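Local coordinates for zinc-binding protein TroA (Treponema pallidum, PDB 1K0F) that binds zinc with high affinity and specificity in the periplasm and delivers it to the membrane permease of the TroABC ABC transporter for import, at residues P3-I9 and A52-N58; D14-I19 and Y139-L143; W104-W110 and Y260-V264; V114-Y118 and F132-Y136. One frame throughout, in Å; residues are numbered along the deposited sequence.

Contact 1: P3-I9 and A52-N58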
loop_
_atom_site.group_PDB
_atom_site.type_symbol
_atom_site.label_atom_id
_atom_site.label_comp_id
_atom_site.label_asym_id
_atom_site.label_seq_id
_atom_site.Cartn_x
_atom_site.Cartn_y
_atom_site.Cartn_z
ATOM N N PRO A 3 -23.223 -0.151 12.651
ATOM C CA PRO A 3 -22.384 -1.358 12.569
ATOM C C PRO A 3 -20.876 -1.117 12.617
ATOM O O PRO A 3 -20.371 -0.115 12.104
ATOM C CB PRO A 3 -22.799 -1.994 11.250
ATOM C CG PRO A 3 -23.270 -0.846 10.445
ATOM C CD PRO A 3 -23.995 0.031 11.412
ATOM N N LEU A 4 -20.163 -2.058 13.227
ATOM C CA LEU A 4 -18.725 -1.963 13.374
ATOM C C LEU A 4 -17.967 -2.562 12.211
ATOM O O LEU A 4 -18.016 -3.766 11.988
ATOM C CB LEU A 4 -18.284 -2.671 14.651
ATOM C CG LEU A 4 -16.777 -2.628 14.879
ATOM C CD1 LEU A 4 -16.329 -1.178 14.942
ATOM C CD2 LEU A 4 -16.419 -3.362 16.160
ATOM N N VAL A 5 -17.267 -1.717 11.464
ATOM C CA VAL A 5 -16.465 -2.190 10.348
ATOM C C VAL A 5 -15.046 -2.181 10.878
ATOM O O VAL A 5 -14.655 -1.249 11.578
ATOM C CB VAL A 5 -16.533 -1.239 9.132
ATOM C CG1 VAL A 5 -15.478 -1.635 8.092
ATOM C CG2 VAL A 5 -17.930 -1.269 8.528
ATOM N N VAL A 6 -14.272 -3.211 10.574
ATOM C CA VAL A 6 -12.898 -3.246 11.049
ATOM C C VAL A 6 -11.991 -3.607 9.906
ATOM O O VAL A 6 -12.163 -4.643 9.269
ATOM C CB VAL A 6 -12.694 -4.268 12.185
ATOM C CG1 VAL A 6 -11.195 -4.488 12.420
ATOM C CG2 VAL A 6 -13.358 -3.762 13.473
ATOM N N THR A 7 -11.020 -2.743 9.649
ATOM C CA THR A 7 -10.092 -2.970 8.557
ATOM C C THR A 7 -8.655 -3.054 9.049
ATOM O O THR A 7 -8.334 -2.636 10.162
ATOM C CB THR A 7 -10.199 -1.846 7.508
ATOM O OG1 THR A 7 -9.347 -0.763 7.885
ATOM C CG2 THR A 7 -11.628 -1.347 7.401
ATOM N N THR A 8 -7.797 -3.592 8.195
ATOM C CA THR A 8 -6.400 -3.750 8.513
ATOM C C THR A 8 -5.612 -2.534 8.062
ATOM O O THR A 8 -5.482 -1.571 8.798
ATOM C CB THR A 8 -5.860 -5.004 7.837
ATOM O OG1 THR A 8 -6.280 -5.009 6.466
ATOM C CG2 THR A 8 -6.410 -6.259 8.517
ATOM N N ILE A 9 -5.077 -2.580 6.851
ATOM C CA ILE A 9 -4.299 -1.463 6.319
ATOM C C ILE A 9 -5.170 -0.217 6.140
ATOM O O ILE A 9 -6.348 -0.315 5.769
ATOM C CB ILE A 9 -3.676 -1.838 4.974
ATOM C CG1 ILE A 9 -4.781 -2.276 4.008
ATOM C CG2 ILE A 9 -2.681 -2.968 5.173
ATOM C CD1 ILE A 9 -4.305 -2.457 2.596
ATOM N N ALA A 52 -16.783 -6.824 15.358
ATOM C CA ALA A 52 -17.007 -6.232 14.047
ATOM C C ALA A 52 -18.145 -6.920 13.317
ATOM O O ALA A 52 -18.375 -8.114 13.476
ATOM C CB ALA A 52 -15.741 -6.307 13.215
ATOM N N ASP A 53 -18.878 -6.144 12.536
ATOM C CA ASP A 53 -19.970 -6.676 11.743
ATOM C C ASP A 53 -19.400 -6.893 10.351
ATOM O O ASP A 53 -19.916 -7.686 9.565
ATOM C CB ASP A 53 -21.113 -5.672 11.676
ATOM C CG ASP A 53 -21.589 -5.263 13.032
ATOM O OD1 ASP A 53 -21.820 -6.175 13.864
ATOM O OD2 ASP A 53 -21.730 -4.048 13.264
ATOM N N LEU A 54 -18.319 -6.177 10.064
ATOM C CA LEU A 54 -17.659 -6.271 8.773
ATOM C C LEU A 54 -16.156 -6.169 8.934
ATOM O O LEU A 54 -15.651 -5.166 9.423
ATOM C CB LEU A 54 -18.146 -5.144 7.862
ATOM C CG LEU A 54 -17.341 -4.910 6.590
ATOM C CD1 LEU A 54 -17.505 -6.116 5.687
ATOM C CD2 LEU A 54 -17.811 -3.648 5.893
ATOM N N ILE A 55 -15.443 -7.212 8.534
ATOM C CA ILE A 55 -13.991 -7.197 8.615
ATOM C C ILE A 55 -13.442 -7.082 7.199
ATOM O O ILE A 55 -13.830 -7.839 6.304
ATOM C CB ILE A 55 -13.423 -8.468 9.267
ATOM C CG1 ILE A 55 -13.674 -8.438 10.776
ATOM C CG2 ILE A 55 -11.922 -8.548 9.011
ATOM C CD1 ILE A 55 -13.309 -9.734 11.470
ATOM N N LEU A 56 -12.540 -6.119 7.009
ATOM C CA LEU A 56 -11.945 -5.860 5.706
ATOM C C LEU A 56 -10.428 -5.956 5.717
ATOM O O LEU A 56 -9.753 -5.383 6.574
ATOM C CB LEU A 56 -12.361 -4.474 5.203
ATOM C CG LEU A 56 -13.813 -4.316 4.737
ATOM C CD1 LEU A 56 -14.038 -2.895 4.240
ATOM C CD2 LEU A 56 -14.119 -5.325 3.646
ATOM N N TYR A 57 -9.903 -6.690 4.747
ATOM C CA TYR A 57 -8.475 -6.856 4.610
ATOM C C TYR A 57 -8.115 -7.074 3.143
ATOM O O TYR A 57 -8.963 -7.427 2.319
ATOM C CB TYR A 57 -7.984 -8.015 5.484
ATOM C CG TYR A 57 -8.439 -9.404 5.075
ATOM C CD1 TYR A 57 -9.774 -9.796 5.201
ATOM C CD2 TYR A 57 -7.510 -10.356 4.635
ATOM C CE1 TYR A 57 -10.166 -11.086 4.908
ATOM C CE2 TYR A 57 -7.897 -11.656 4.340
ATOM C CZ TYR A 57 -9.224 -12.015 4.478
ATOM O OH TYR A 57 -9.600 -13.302 4.159
ATOM N N ASN A 58 -6.852 -6.837 2.825
ATOM C CA ASN A 58 -6.337 -6.972 1.475
ATOM C C ASN A 58 -6.638 -8.301 0.789
ATOM O O ASN A 58 -7.476 -8.398 -0.118
ATOM C CB ASN A 58 -4.824 -6.780 1.507
ATOM C CG ASN A 58 -4.298 -6.086 0.281
ATOM O OD1 ASN A 58 -4.928 -5.153 -0.231
ATOM N ND2 ASN A 58 -3.138 -6.522 -0.197
#
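Leu4 meets the incoming strand first: its carbonyl O accepts from Asp53 N at 2.6 Å and from Leu54 N at 3.1 Å, while its CD2 reaches Ala52 CA at 3.6 Å. Val5 turns to the face that also holds Leu54, the two side chains lying side by side with CG2 3.6 Å from Leu54 CD2. Val6 faces the other way and sets CG2 3.5 Å from Ala52 CB; its backbone N bonds to Leu54 O at 2.7 Å, almost straight in line with the carbonyl (172°), and its O accepts from Leu56 N. Thr7 returns to the first face, where CG2 rests 3.9 Å from Leu56 CB. At Thr8 the ladder ends in a weak bond from its N to Leu56 O, and Thr8 OG1 is hydrogen-bonded to Glu63 OE2. Ile9 occupies the N-cap position of helix 10-20, its side chain about 5 Å from that of the zinc ligand Asp248. Strands 4-7 and 54-57 run parallel, their axes 18° apart, as the two central strands of a four-stranded parallel sheet. Helices 10-20 and 107-124 cover the Val5, Thr7, Leu54 and Leu56 face. Two N-H groups thus grip Leu4 O, and the later backbone bonds hold the parallel register.

Contact 2: D14-I19 and Y139-L143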
loop_
_atom_site.group_PDB
_atom_site.type_symbol
_atom_site.label_atom_id
_atom_site.label_comp_id
_atom_site.label_asym_id
_atom_site.label_seq_id
_atom_site.Cartn_x
_atom_site.Cartn_y
_atom_site.Cartn_z
ATOM N N ASP A 14 -9.596 3.965 4.331
ATOM C CA ASP A 14 -9.870 5.173 3.592
ATOM C C ASP A 14 -11.069 4.956 2.695
ATOM O O ASP A 14 -11.983 5.774 2.660
ATOM C CB ASP A 14 -8.683 5.592 2.749
ATOM C CG ASP A 14 -8.902 6.930 2.094
ATOM O OD1 ASP A 14 -8.881 7.951 2.819
ATOM O OD2 ASP A 14 -9.117 6.965 0.863
ATOM N N ALA A 15 -11.068 3.844 1.975
ATOM C CA ALA A 15 -12.174 3.548 1.085
ATOM C C ALA A 15 -13.469 3.476 1.885
ATOM O O ALA A 15 -14.521 3.910 1.424
ATOM C CB ALA A 15 -11.922 2.250 0.378
ATOM N N VAL A 16 -13.388 2.936 3.094
ATOM C CA VAL A 16 -14.555 2.823 3.951
ATOM C C VAL A 16 -15.051 4.227 4.309
ATOM O O VAL A 16 -16.196 4.571 4.048
ATOM C CB VAL A 16 -14.210 2.043 5.245
ATOM C CG1 VAL A 16 -15.292 2.240 6.292
ATOM C CG2 VAL A 16 -14.053 0.568 4.933
ATOM N N LYS A 17 -14.167 5.025 4.904
ATOM C CA LYS A 17 -14.478 6.392 5.307
ATOM C C LYS A 17 -15.242 7.172 4.240
ATOM O O LYS A 17 -16.294 7.759 4.500
ATOM C CB LYS A 17 -13.182 7.137 5.634
ATOM C CG LYS A 17 -12.485 6.626 6.878
ATOM C CD LYS A 17 -11.678 7.706 7.546
ATOM C CE LYS A 17 -10.192 7.451 7.376
ATOM N NZ LYS A 17 -9.523 7.244 8.687
ATOM N N ASN A 18 -14.694 7.167 3.033
ATOM C CA ASN A 18 -15.285 7.885 1.919
ATOM C C ASN A 18 -16.656 7.353 1.546
ATOM O O ASN A 18 -17.556 8.135 1.243
ATOM C CB ASN A 18 -14.355 7.814 0.717
ATOM C CG ASN A 18 -13.096 8.625 0.910
ATOM O OD1 ASN A 18 -13.128 9.850 0.878
ATOM N ND2 ASN A 18 -11.980 7.947 1.126
ATOM N N ILE A 19 -16.803 6.030 1.571
ATOM C CA ILE A 19 -18.060 5.355 1.225
ATOM C C ILE A 19 -19.085 5.314 2.357
ATOM O O ILE A 19 -20.171 5.863 2.230
ATOM C CB ILE A 19 -17.824 3.892 0.758
ATOM C CG1 ILE A 19 -16.876 3.876 -0.443
ATOM C CG2 ILE A 19 -19.151 3.254 0.385
ATOM C CD1 ILE A 19 -16.152 2.584 -0.634
ATOM N N TYR A 139 -15.832 8.727 -4.759
ATOM C CA TYR A 139 -14.534 8.195 -4.352
ATOM C C TYR A 139 -13.752 7.512 -5.484
ATOM O O TYR A 139 -12.519 7.529 -5.503
ATOM C CB TYR A 139 -14.715 7.232 -3.173
ATOM C CG TYR A 139 -13.413 6.704 -2.607
ATOM C CD1 TYR A 139 -12.415 7.570 -2.147
ATOM C CD2 TYR A 139 -13.188 5.333 -2.504
ATOM C CE1 TYR A 139 -11.231 7.070 -1.594
ATOM C CE2 TYR A 139 -12.018 4.830 -1.956
ATOM C CZ TYR A 139 -11.047 5.695 -1.503
ATOM O OH TYR A 139 -9.908 5.166 -0.945
ATOM N N GLN A 140 -14.460 6.912 -6.431
ATOM C CA GLN A 140 -13.777 6.260 -7.540
ATOM C C GLN A 140 -13.243 7.338 -8.466
ATOM O O GLN A 140 -12.119 7.247 -8.959
ATOM C CB GLN A 140 -14.733 5.336 -8.303
ATOM C CG GLN A 140 -14.311 3.861 -8.314
ATOM C CD GLN A 140 -12.802 3.675 -8.438
ATOM O OE1 GLN A 140 -12.131 3.274 -7.482
ATOM N NE2 GLN A 140 -12.261 3.969 -9.617
ATOM N N GLN A 141 -14.057 8.361 -8.692
ATOM C CA GLN A 141 -13.662 9.469 -9.544
ATOM C C GLN A 141 -12.367 10.059 -9.020
ATOM O O GLN A 141 -11.539 10.539 -9.786
ATOM C CB GLN A 141 -14.745 10.535 -9.535
ATOM C CG GLN A 141 -16.120 9.967 -9.752
ATOM C CD GLN A 141 -16.760 10.537 -10.983
ATOM O OE1 GLN A 141 -16.108 11.220 -11.771
ATOM N NE2 GLN A 141 -18.044 10.269 -11.159
ATOM N N GLN A 142 -12.210 10.034 -7.700
ATOM C CA GLN A 142 -11.003 10.546 -7.066
ATOM C C GLN A 142 -9.874 9.605 -7.454
ATOM O O GLN A 142 -8.768 10.042 -7.779
ATOM C CB GLN A 142 -11.166 10.571 -5.541
ATOM C CG GLN A 142 -11.929 11.787 -4.994
ATOM C CD GLN A 142 -12.194 11.700 -3.492
ATOM O OE1 GLN A 142 -11.271 11.802 -2.678
ATOM N NE2 GLN A 142 -13.457 11.510 -3.124
ATOM N N LEU A 143 -10.160 8.307 -7.422
ATOM C CA LEU A 143 -9.173 7.297 -7.789
ATOM C C LEU A 143 -8.711 7.566 -9.211
ATOM O O LEU A 143 -7.514 7.662 -9.488
ATOM C CB LEU A 143 -9.792 5.896 -7.707
ATOM C CG LEU A 143 -9.899 5.218 -6.337
ATOM C CD1 LEU A 143 -9.174 3.882 -6.379
ATOM C CD2 LEU A 143 -9.318 6.119 -5.254
#
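Tyr139 spreads its ring against Asn18, whose amide lies nearly parallel to it, the two planes 15° apart. Asn18 CB sits over that face, 3.9 Å from the ring centroid, in a CH-pi contact, and ND2 approaches to 3.0 Å of Tyr139 CE1 at the rim. The amide is turned back toward its own helix, where ND2 gives Asp14 O a weak bond. The opposite face of the ring is met by Leu143 CD2, one turn on in the same helix. With CG anti to the backbone N (chi1 -176°), Tyr139 reaches across a gap of 11.1 Å between helix axes, which make an angle of 134°. Ala15 lies obliquely to the ring, CB to Tyr139 CE2 3.5 Å, and Ile19 CD1 is a more distant neighbour. At the end of the ring, Tyr139 OH donates to Asp14 OD2 at 2.7 Å; Asp14 OD2 accepts on its anti lone pair, the one away from the other oxygen. The contact joins helix 10-20 to helix 129-156 beside the start of helix 260-273, where Asp14 touches Thr259 and Tyr260. A buried hydroxyl is thereby satisfied by a buried carboxylate, and that bond, with the nearby helix start, would be expected to stabilise a negative charge on Asp14.

Contact 3: W104-W110 and Y260-V264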
loop_
_atom_site.group_PDB
_atom_site.type_symbol
_atom_site.label_atom_id
_atom_site.label_comp_id
_atom_site.label_asym_id
_atom_site.label_seq_id
_atom_site.Cartn_x
_atom_site.Cartn_y
_atom_site.Cartn_z
ATOM N N TRP A 104 -2.686 -1.690 -4.358
ATOM C CA TRP A 104 -3.185 -0.346 -4.127
ATOM C C TRP A 104 -2.233 0.667 -4.736
ATOM O O TRP A 104 -2.366 1.869 -4.500
ATOM C CB TRP A 104 -3.294 -0.077 -2.635
ATOM C CG TRP A 104 -2.018 -0.319 -1.945
ATOM C CD1 TRP A 104 -0.933 0.510 -1.907
ATOM C CD2 TRP A 104 -1.659 -1.490 -1.217
ATOM N NE1 TRP A 104 0.082 -0.077 -1.195
ATOM C CE2 TRP A 104 -0.336 -1.306 -0.758
ATOM C CE3 TRP A 104 -2.329 -2.677 -0.903
ATOM C CZ2 TRP A 104 0.331 -2.268 -0.005
ATOM C CZ3 TRP A 104 -1.665 -3.635 -0.156
ATOM C CH2 TRP A 104 -0.348 -3.423 0.287
ATOM N N PHE A 105 -1.251 0.183 -5.488
ATOM C CA PHE A 105 -0.308 1.085 -6.123
ATOM C C PHE A 105 -0.606 1.208 -7.607
ATOM O O PHE A 105 0.078 1.926 -8.331
ATOM C CB PHE A 105 1.130 0.645 -5.870
ATOM C CG PHE A 105 1.701 1.201 -4.593
ATOM C CD1 PHE A 105 1.379 2.490 -4.181
ATOM C CD2 PHE A 105 2.526 0.427 -3.785
ATOM C CE1 PHE A 105 1.871 2.999 -2.978
ATOM C CE2 PHE A 105 3.021 0.921 -2.586
ATOM C CZ PHE A 105 2.691 2.211 -2.176
ATOM N N ASP A 106 -1.625 0.475 -8.050
ATOM C CA ASP A 106 -2.103 0.567 -9.417
ATOM C C ASP A 106 -3.529 1.071 -9.199
ATOM O O ASP A 106 -4.467 0.287 -9.084
ATOM C CB ASP A 106 -2.126 -0.787 -10.126
ATOM C CG ASP A 106 -2.572 -0.670 -11.583
ATOM O OD1 ASP A 106 -3.187 0.362 -11.940
ATOM O OD2 ASP A 106 -2.311 -1.604 -12.375
ATOM N N VAL A 107 -3.661 2.389 -9.094
ATOM C CA VAL A 107 -4.941 3.052 -8.864
ATOM C C VAL A 107 -6.092 2.451 -9.645
ATOM O O VAL A 107 -7.190 2.312 -9.122
ATOM C CB VAL A 107 -4.852 4.537 -9.224
ATOM C CG1 VAL A 107 -6.168 5.206 -8.957
ATOM C CG2 VAL A 107 -3.736 5.196 -8.446
ATOM N N LYS A 108 -5.837 2.099 -10.899
ATOM C CA LYS A 108 -6.863 1.530 -11.760
ATOM C C LYS A 108 -7.271 0.117 -11.350
ATOM O O LYS A 108 -8.417 -0.292 -11.536
ATOM C CB LYS A 108 -6.358 1.525 -13.203
ATOM C CG LYS A 108 -7.386 1.954 -14.236
ATOM C CD LYS A 108 -7.510 0.919 -15.356
ATOM C CE LYS A 108 -6.906 1.419 -16.664
ATOM N NZ LYS A 108 -7.543 0.767 -17.845
ATOM N N LEU A 109 -6.325 -0.634 -10.802
ATOM C CA LEU A 109 -6.582 -2.005 -10.373
ATOM C C LEU A 109 -7.005 -2.036 -8.910
ATOM O O LEU A 109 -7.383 -3.080 -8.379
ATOM C CB LEU A 109 -5.328 -2.854 -10.571
ATOM C CG LEU A 109 -5.389 -4.306 -10.098
ATOM C CD1 LEU A 109 -5.907 -5.190 -11.225
ATOM C CD2 LEU A 109 -4.005 -4.749 -9.644
ATOM N N TRP A 110 -6.937 -0.881 -8.264
ATOM C CA TRP A 110 -7.328 -0.775 -6.873
ATOM C C TRP A 110 -8.817 -0.486 -6.833
ATOM O O TRP A 110 -9.463 -0.671 -5.806
ATOM C CB TRP A 110 -6.567 0.356 -6.196
ATOM C CG TRP A 110 -6.949 0.574 -4.767
ATOM C CD1 TRP A 110 -7.503 1.698 -4.230
ATOM C CD2 TRP A 110 -6.767 -0.349 -3.686
ATOM N NE1 TRP A 110 -7.677 1.533 -2.880
ATOM C CE2 TRP A 110 -7.239 0.290 -2.516
ATOM C CE3 TRP A 110 -6.257 -1.648 -3.588
ATOM C CZ2 TRP A 110 -7.210 -0.332 -1.263
ATOM C CZ3 TRP A 110 -6.231 -2.269 -2.340
ATOM C CH2 TRP A 110 -6.703 -1.605 -1.191
ATOM N N TYR A 260 -5.688 7.488 1.034
ATOM C CA TYR A 260 -5.131 6.807 -0.119
ATOM C C TYR A 260 -4.626 7.865 -1.077
ATOM O O TYR A 260 -3.423 8.010 -1.292
ATOM C CB TYR A 260 -6.211 5.984 -0.795
ATOM C CG TYR A 260 -5.732 5.280 -2.029
ATOM C CD1 TYR A 260 -4.714 4.331 -1.953
ATOM C CD2 TYR A 260 -6.297 5.555 -3.272
ATOM C CE1 TYR A 260 -4.268 3.672 -3.089
ATOM C CE2 TYR A 260 -5.860 4.903 -4.410
ATOM C CZ TYR A 260 -4.846 3.963 -4.313
ATOM O OH TYR A 260 -4.396 3.319 -5.440
ATOM N N VAL A 261 -5.571 8.617 -1.630
ATOM C CA VAL A 261 -5.294 9.694 -2.564
ATOM C C VAL A 261 -4.037 10.472 -2.210
ATOM O O VAL A 261 -3.091 10.516 -2.994
ATOM C CB VAL A 261 -6.491 10.676 -2.622
ATOM C CG1 VAL A 261 -6.035 12.068 -3.077
ATOM C CG2 VAL A 261 -7.557 10.121 -3.555
ATOM N N GLY A 262 -4.031 11.089 -1.033
ATOM C CA GLY A 262 -2.879 11.871 -0.624
ATOM C C GLY A 262 -1.635 11.041 -0.392
ATOM O O GLY A 262 -0.527 11.456 -0.733
ATOM N N MET A 263 -1.808 9.862 0.185
ATOM C CA MET A 263 -0.676 8.991 0.454
ATOM C C MET A 263 0.079 8.723 -0.834
ATOM O O MET A 263 1.310 8.771 -0.870
ATOM C CB MET A 263 -1.147 7.658 1.035
ATOM C CG MET A 263 -0.155 6.511 0.829
ATOM S SD MET A 263 -0.900 5.023 0.128
ATOM C CE MET A 263 0.099 3.740 0.941
ATOM N N VAL A 264 -0.681 8.422 -1.884
ATOM C CA VAL A 264 -0.120 8.135 -3.204
ATOM C C VAL A 264 0.366 9.414 -3.897
ATOM O O VAL A 264 1.332 9.393 -4.673
ATOM C CB VAL A 264 -1.161 7.435 -4.104
ATOM C CG1 VAL A 264 -0.598 7.241 -5.493
ATOM C CG2 VAL A 264 -1.549 6.103 -3.496
#
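The two backbones stay well apart, with CA atoms of Phe105 and Val264 7.6 Å from each other and those of Trp104 and Tyr260 8.4 Å, so side chains bridge the space. In this zinc-binding member of the solute-binding protein 9 family, the start of helix 107-124 meets the start of helix 260-273. The former is only weakly bonded over about 107-110; Asp106 is its N-cap, with OD1 accepting weak capping bonds from Lys108 N and Leu109 N. Tyr260 extends its ring toward this helix start, CG anti to the backbone N (chi1 178°). There it forms an offset stack with the five-membered ring of Trp110, centroids 4.3 Å apart and planes at 30°. Trp110 CD1 lies over one face of the tyrosine, 3.5 Å from CZ, while Val264 CG2 from its own helix covers the opposite face. Trp104 CB comes to 3.9 Å from Tyr260 CE1. Farther along, Met263 CE reaches Phe105 CZ at 4.3 Å and also approaches the Trp104 indole. NE1 of that indole donates a hydrogen bond to Ser247 O. The contact thus places the start of helix 260-273 against Trp104, whose indole adjoins the zinc ligand His102, here without zinc. At the end of the stacked ring, Tyr260 OH donates to Trp104 O at 2.7 Å, coming in from above the carbonyl plane, 52° out of it.

Contact 4: V114-Y118 and F132-Y136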
loop_
_atom_site.group_PDB
_atom_site.type_symbol
_atom_site.label_atom_id
_atom_site.label_comp_id
_atom_site.label_asym_id
_atom_site.label_seq_id
_atom_site.Cartn_x
_atom_site.Cartn_y
_atom_site.Cartn_z
ATOM N N VAL A 114 -11.548 -1.369 -3.985
ATOM C CA VAL A 114 -12.405 -0.324 -3.450
ATOM C C VAL A 114 -13.829 -0.775 -3.731
ATOM O O VAL A 114 -14.724 -0.593 -2.902
ATOM C CB VAL A 114 -12.150 1.026 -4.134
ATOM C CG1 VAL A 114 -13.284 1.987 -3.814
ATOM C CG2 VAL A 114 -10.820 1.599 -3.677
ATOM N N LYS A 115 -14.021 -1.384 -4.903
ATOM C CA LYS A 115 -15.330 -1.897 -5.315
ATOM C C LYS A 115 -15.784 -2.903 -4.268
ATOM O O LYS A 115 -16.940 -2.908 -3.843
ATOM C CB LYS A 115 -15.239 -2.579 -6.692
ATOM C CG LYS A 115 -16.593 -2.844 -7.359
ATOM C CD LYS A 115 -16.680 -4.242 -7.960
ATOM C CE LYS A 115 -17.330 -4.213 -9.328
ATOM N NZ LYS A 115 -16.413 -4.802 -10.348
ATOM N N ALA A 116 -14.839 -3.747 -3.861
ATOM C CA ALA A 116 -15.063 -4.774 -2.852
ATOM C C ALA A 116 -15.501 -4.118 -1.542
ATOM O O ALA A 116 -16.471 -4.541 -0.919
ATOM C CB ALA A 116 -13.778 -5.573 -2.639
ATOM N N VAL A 117 -14.777 -3.088 -1.129
ATOM C CA VAL A 117 -15.108 -2.372 0.097
ATOM C C VAL A 117 -16.539 -1.835 0.022
ATOM O O VAL A 117 -17.358 -2.071 0.911
ATOM C CB VAL A 117 -14.163 -1.192 0.306
ATOM C CG1 VAL A 117 -14.562 -0.437 1.546
ATOM C CG2 VAL A 117 -12.735 -1.685 0.420
ATOM N N TYR A 118 -16.816 -1.115 -1.060
ATOM C CA TYR A 118 -18.126 -0.536 -1.288
ATOM C C TYR A 118 -19.213 -1.587 -1.215
ATOM O O TYR A 118 -20.186 -1.433 -0.484
ATOM C CB TYR A 118 -18.162 0.134 -2.658
ATOM C CG TYR A 118 -19.535 0.174 -3.305
ATOM C CD1 TYR A 118 -20.518 1.019 -2.820
ATOM C CD2 TYR A 118 -19.819 -0.601 -4.417
ATOM C CE1 TYR A 118 -21.763 1.100 -3.432
ATOM C CE2 TYR A 118 -21.060 -0.534 -5.049
ATOM C CZ TYR A 118 -22.027 0.324 -4.553
ATOM O OH TYR A 118 -23.237 0.415 -5.177
ATOM N N PHE A 132 -24.228 4.853 -0.240
ATOM C CA PHE A 132 -22.950 4.157 -0.290
ATOM C C PHE A 132 -22.541 3.966 -1.731
ATOM O O PHE A 132 -21.383 3.690 -2.023
ATOM C CB PHE A 132 -23.048 2.794 0.379
ATOM C CG PHE A 132 -22.968 2.849 1.874
ATOM C CD1 PHE A 132 -22.790 4.057 2.533
ATOM C CD2 PHE A 132 -23.076 1.683 2.626
ATOM C CE1 PHE A 132 -22.722 4.106 3.915
ATOM C CE2 PHE A 132 -23.011 1.718 4.004
ATOM C CZ PHE A 132 -22.833 2.931 4.655
ATOM N N THR A 133 -23.506 4.126 -2.629
ATOM C CA THR A 133 -23.246 3.965 -4.046
ATOM C C THR A 133 -22.750 5.257 -4.639
ATOM O O THR A 133 -21.674 5.311 -5.230
ATOM C CB THR A 133 -24.510 3.546 -4.806
ATOM O OG1 THR A 133 -24.755 2.153 -4.598
ATOM C CG2 THR A 133 -24.343 3.801 -6.300
ATOM N N GLN A 134 -23.539 6.305 -4.495
ATOM C CA GLN A 134 -23.134 7.578 -5.048
ATOM C C GLN A 134 -21.779 8.012 -4.478
ATOM O O GLN A 134 -20.864 8.356 -5.229
ATOM C CB GLN A 134 -24.206 8.619 -4.774
ATOM C CG GLN A 134 -23.731 10.007 -5.007
ATOM C CD GLN A 134 -23.761 10.806 -3.739
ATOM O OE1 GLN A 134 -22.725 11.189 -3.207
ATOM N NE2 GLN A 134 -24.966 11.056 -3.230
ATOM N N ARG A 135 -21.640 7.985 -3.156
ATOM C CA ARG A 135 -20.377 8.357 -2.528
ATOM C C ARG A 135 -19.301 7.527 -3.205
ATOM O O ARG A 135 -18.279 8.040 -3.644
ATOM C CB ARG A 135 -20.387 8.012 -1.041
ATOM C CG ARG A 135 -21.228 8.912 -0.166
ATOM C CD ARG A 135 -21.063 8.494 1.280
ATOM N NE ARG A 135 -22.046 9.083 2.185
ATOM C CZ ARG A 135 -22.660 8.403 3.150
ATOM N NH1 ARG A 135 -22.385 7.119 3.326
ATOM N NH2 ARG A 135 -23.532 9.004 3.949
ATOM N N TYR A 136 -19.553 6.227 -3.272
ATOM C CA TYR A 136 -18.627 5.300 -3.888
ATOM C C TYR A 136 -18.150 5.851 -5.219
ATOM O O TYR A 136 -16.958 6.099 -5.395
ATOM C CB TYR A 136 -19.310 3.956 -4.092
ATOM C CG TYR A 136 -18.605 3.041 -5.053
ATOM C CD1 TYR A 136 -17.214 2.913 -5.034
ATOM C CD2 TYR A 136 -19.330 2.285 -5.974
ATOM C CE1 TYR A 136 -16.560 2.049 -5.908
ATOM C CE2 TYR A 136 -18.691 1.416 -6.853
ATOM C CZ TYR A 136 -17.306 1.299 -6.817
ATOM O OH TYR A 136 -16.673 0.425 -7.676
#
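Tyr118 and Tyr136 lie face to face in an offset stack, centroids 4.0 Å apart and planes within 16° of parallel. Although the rings are nearly parallel, the side chains themselves cross at about a right angle. Tyr136 CD2 lies over the centre of the Tyr118 ring. Tyr118 CB adds a CH-pi contact, 3.9 Å from the Tyr136 centroid and close to the ring normal. Around the margins, Phe132 O lies near the plane of the Tyr118 ring, at its edge, and Val114 CG1 occupies an edge of Tyr136, 3.9 Å from CE1. Lys115 CG passes 3.3 Å from Tyr136 OH before the bent chain leads away. The stack bridges the two arms of an antiparallel helical hairpin: helices 107-124 and 129-156, joined by a short turn, run at 159° with local axes 10.8 Å apart. Both tyrosines have CG anti to the backbone N (chi1 152° for Tyr118), which sends each ring toward the partner helix. Tyr118 OH is modelled as donating a hydrogen bond to Thr133 OG1, the very short 2.4 Å leaving its exact geometry doubtful; Thr133 OG1 is also hydrogen-bonded to Thr129 O within its own helix. Farther out, Ile19 of helix 10-20 touches Tyr118, and Tyr139 and Leu143 pack on Val114. Next to Phe132, Arg135 NH1 forms a salt bridge with Asp23 and a hydrogen bond to Ile19 O.

In the fold
From the N terminus, strand 4-7 opens contact 1 and helix 10-20 opens contact 2 before strand 54-57 closes the first loop, so these two cross. Contact 3 opens at 104-110, after contact 1 has closed. Contact 4 opens at 114-118 and closes at 132-136, a short loop nested inside both contact 2 and contact 3. Contact 2 closes next, at 139-143, while contact 3 stays open until 260-264, so those two also cross. Val16 joins the first two contacts by packing on Leu56, and Leu143 joins contacts 2 and 3 through Trp110 and Tyr260. Together they tie the parallel sheet to helices 10-20, 107-124 and 129-156, and these to C-terminal helix 260-273.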